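Local coordinates for FdtA domain-containing protein (Helicobacter canadensis MIT 98-5491, PDB 7N67) that probably acts as a 3,4-ketoisomerase on a dTDP-linked keto sugar, in the biosynthesis of an unusual formylated sugar, at residues L28-K33 against I41-L46. Residues are numbered along the deposited sequence; the frame is centred on the assembly and turned at random.
Sequences LNFDAK and IALENL. With TYD (thymidine-5'-diphosphate), chain E.
In the conformer of Phe-30 described here, one of two, Phe-30 and Leu-43 meet as a CH-pi pair: methyl CD2 of Leu-43 sits over the middle of the aromatic face, 3.6 Å from the ring centroid and only 9° off its normal. In this conformer CD1 of Leu-43 also lies 3.5 Å from CE2 of Phe-30, and the two side chains cross at about a right angle. Ile-41 divides its branches between two partners. With CG1 anti to its carbonyl carbon (chi1 -70°), CG1 of Ile-41 lies 3.8 Å from CB of Ala-32, while CG2 of Ile-41 is 3.9 Å from CB of Phe-30 and stands oblique to the ring. No direct hydrogen bond joins the segments; instead a water donates to Asp-31 O (2.7 Å) and accepts from Ala-42 N (3.1 Å). Strands 25-35 and 38-44 thus illustrate a hairpin whose diverging arms stay in touch through apolar side chains and a bridging water. Beyond them, Lys-33 and Ala-42 touch thymidine-5'-diphosphate, held largely by the second subunit. Phe-30 and Leu-43 also pack on Ile-81 of strand 78-84, Leu-28 and Phe-30 make backbone hydrogen bonds to Gly-108 and Asn-106, and strand 38-44 pairs antiparallel with a strand of the second subunit, continuing the cupin sheet across the interface.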
# COMPACT_ATOMS: atom_id res chain seq x y z
N LEU B 28 -15.71 -2.81 15.84
CA LEU B 28 -15.47 -4.28 15.89
C LEU B 28 -13.95 -4.50 15.95
O LEU B 28 -13.24 -4.00 15.07
CB LEU B 28 -16.10 -4.93 14.66
CG LEU B 28 -17.58 -4.58 14.43
CD1 LEU B 28 -18.05 -5.11 13.09
CD2 LEU B 28 -18.45 -5.13 15.54
N ASN B 29 -13.48 -5.14 17.02
CA ASN B 29 -12.06 -5.55 17.18
C ASN B 29 -11.93 -6.99 16.71
O ASN B 29 -12.59 -7.82 17.30
CB ASN B 29 -11.61 -5.40 18.62
CG ASN B 29 -11.72 -3.97 19.08
OD1 ASN B 29 -11.12 -3.08 18.48
ND2 ASN B 29 -12.49 -3.74 20.13
N PHE B 30 -11.12 -7.27 15.70
CA PHE B 30 -11.02 -8.60 15.07
C PHE B 30 -9.82 -9.35 15.66
O PHE B 30 -8.81 -8.70 15.94
CB PHE B 30 -10.93 -8.46 13.55
CG PHE B 30 -12.15 -7.88 12.88
CD1 PHE B 30 -13.42 -8.08 13.42
CD2 PHE B 30 -12.05 -7.16 11.70
CE1 PHE B 30 -14.54 -7.55 12.80
CE2 PHE B 30 -13.17 -6.63 11.09
CZ PHE B 30 -14.42 -6.84 11.63
N ASP B 31 -9.96 -10.67 15.84
CA ASP B 31 -8.86 -11.58 16.26
C ASP B 31 -8.16 -12.05 14.98
O ASP B 31 -8.85 -12.50 14.03
CB ASP B 31 -9.36 -12.75 17.12
CG ASP B 31 -9.96 -12.33 18.46
OD1 ASP B 31 -9.33 -11.49 19.15
OD2 ASP B 31 -11.05 -12.83 18.80
N ALA B 32 -6.85 -11.87 14.93
CA ALA B 32 -6.00 -12.17 13.77
C ALA B 32 -5.20 -13.43 14.10
O ALA B 32 -4.79 -13.54 15.26
CB ALA B 32 -5.12 -10.98 13.45
N LYS B 33 -5.02 -14.35 13.15
CA LYS B 33 -4.08 -15.49 13.28
C LYS B 33 -2.72 -15.04 12.73
O LYS B 33 -2.59 -14.89 11.48
CB LYS B 33 -4.58 -16.76 12.58
CG LYS B 33 -5.90 -17.35 13.08
CD LYS B 33 -5.98 -17.64 14.57
CE LYS B 33 -5.01 -18.70 15.06
NZ LYS B 33 -5.14 -18.90 16.53
N ILE B 41 -7.30 -12.50 9.10
CA ILE B 41 -8.59 -12.24 9.79
C ILE B 41 -9.68 -12.96 8.99
O ILE B 41 -9.65 -12.89 7.75
CB ILE B 41 -8.81 -10.72 9.89
CG1 ILE B 41 -7.83 -10.10 10.88
CG2 ILE B 41 -10.26 -10.42 10.23
CD1 ILE B 41 -7.81 -8.59 10.84
N ALA B 42 -10.55 -13.68 9.69
CA ALA B 42 -11.68 -14.41 9.09
C ALA B 42 -12.98 -13.83 9.66
O ALA B 42 -13.06 -13.68 10.89
CB ALA B 42 -11.53 -15.90 9.33
N LEU B 43 -13.92 -13.46 8.78
CA LEU B 43 -15.22 -12.86 9.17
C LEU B 43 -16.35 -13.68 8.54
O LEU B 43 -16.42 -13.75 7.29
CB LEU B 43 -15.26 -11.38 8.74
CG LEU B 43 -14.10 -10.52 9.26
CD1 LEU B 43 -14.24 -9.09 8.78
CD2 LEU B 43 -14.02 -10.54 10.77
N GLU B 44 -17.19 -14.26 9.41
CA GLU B 44 -18.31 -15.18 9.04
C GLU B 44 -19.67 -14.52 9.30
O GLU B 44 -19.80 -13.78 10.27
CB GLU B 44 -18.20 -16.47 9.85
CG GLU B 44 -16.81 -17.10 9.80
CD GLU B 44 -16.83 -18.60 9.98
OE1 GLU B 44 -17.07 -19.07 11.11
OE2 GLU B 44 -16.67 -19.28 8.97
N ASN B 45 -20.66 -14.87 8.48
CA ASN B 45 -22.11 -14.59 8.70
C ASN B 45 -22.52 -14.88 10.16
O ASN B 45 -22.14 -15.93 10.70
CB ASN B 45 -22.98 -15.40 7.74
CG ASN B 45 -22.85 -14.86 6.34
OD1 ASN B 45 -22.12 -13.89 6.15
ND2 ASN B 45 -23.54 -15.47 5.38
N LEU B 46 -23.28 -13.94 10.73
CA LEU B 46 -24.00 -14.08 12.02
C LEU B 46 -23.02 -14.53 13.10
O LEU B 46 -23.48 -15.19 14.04
CB LEU B 46 -25.17 -15.05 11.82
CG LEU B 46 -26.13 -14.68 10.69
CD1 LEU B 46 -27.15 -15.78 10.40
CD2 LEU B 46 -26.86 -13.37 10.99
PA TYD E . -3.80 -20.91 6.98
O1A TYD E . -4.67 -21.99 6.42
O2A TYD E . -2.47 -21.28 7.53
O3A TYD E . -3.67 -19.73 5.91
PB TYD E . -3.30 -19.66 4.36
O1B TYD E . -3.17 -18.17 4.05
O2B TYD E . -1.99 -20.41 4.26
O3B TYD E . -4.40 -20.31 3.58
O5' TYD E . -4.60 -20.12 8.12
C5' TYD E . -3.83 -19.53 9.18
C4' TYD E . -4.59 -19.73 10.46
O4' TYD E . -5.88 -19.08 10.34
C3' TYD E . -4.84 -21.19 10.82
O3' TYD E . -4.59 -21.42 12.20
C2' TYD E . -6.32 -21.37 10.52
C1' TYD E . -6.89 -19.98 10.76
N1 TYD E . -8.12 -19.69 9.98
C2 TYD E . -9.29 -19.46 10.67
O2 TYD E . -9.35 -19.48 11.90
N3 TYD E . -10.39 -19.24 9.88
C4 TYD E . -10.43 -19.19 8.50
O4 TYD E . -11.50 -18.97 7.92
C5 TYD E . -9.17 -19.42 7.83
C5M TYD E . -9.13 -19.39 6.33
C6 TYD E . -8.09 -19.66 8.60
O HOH W 1 -9.49 -14.61 12.46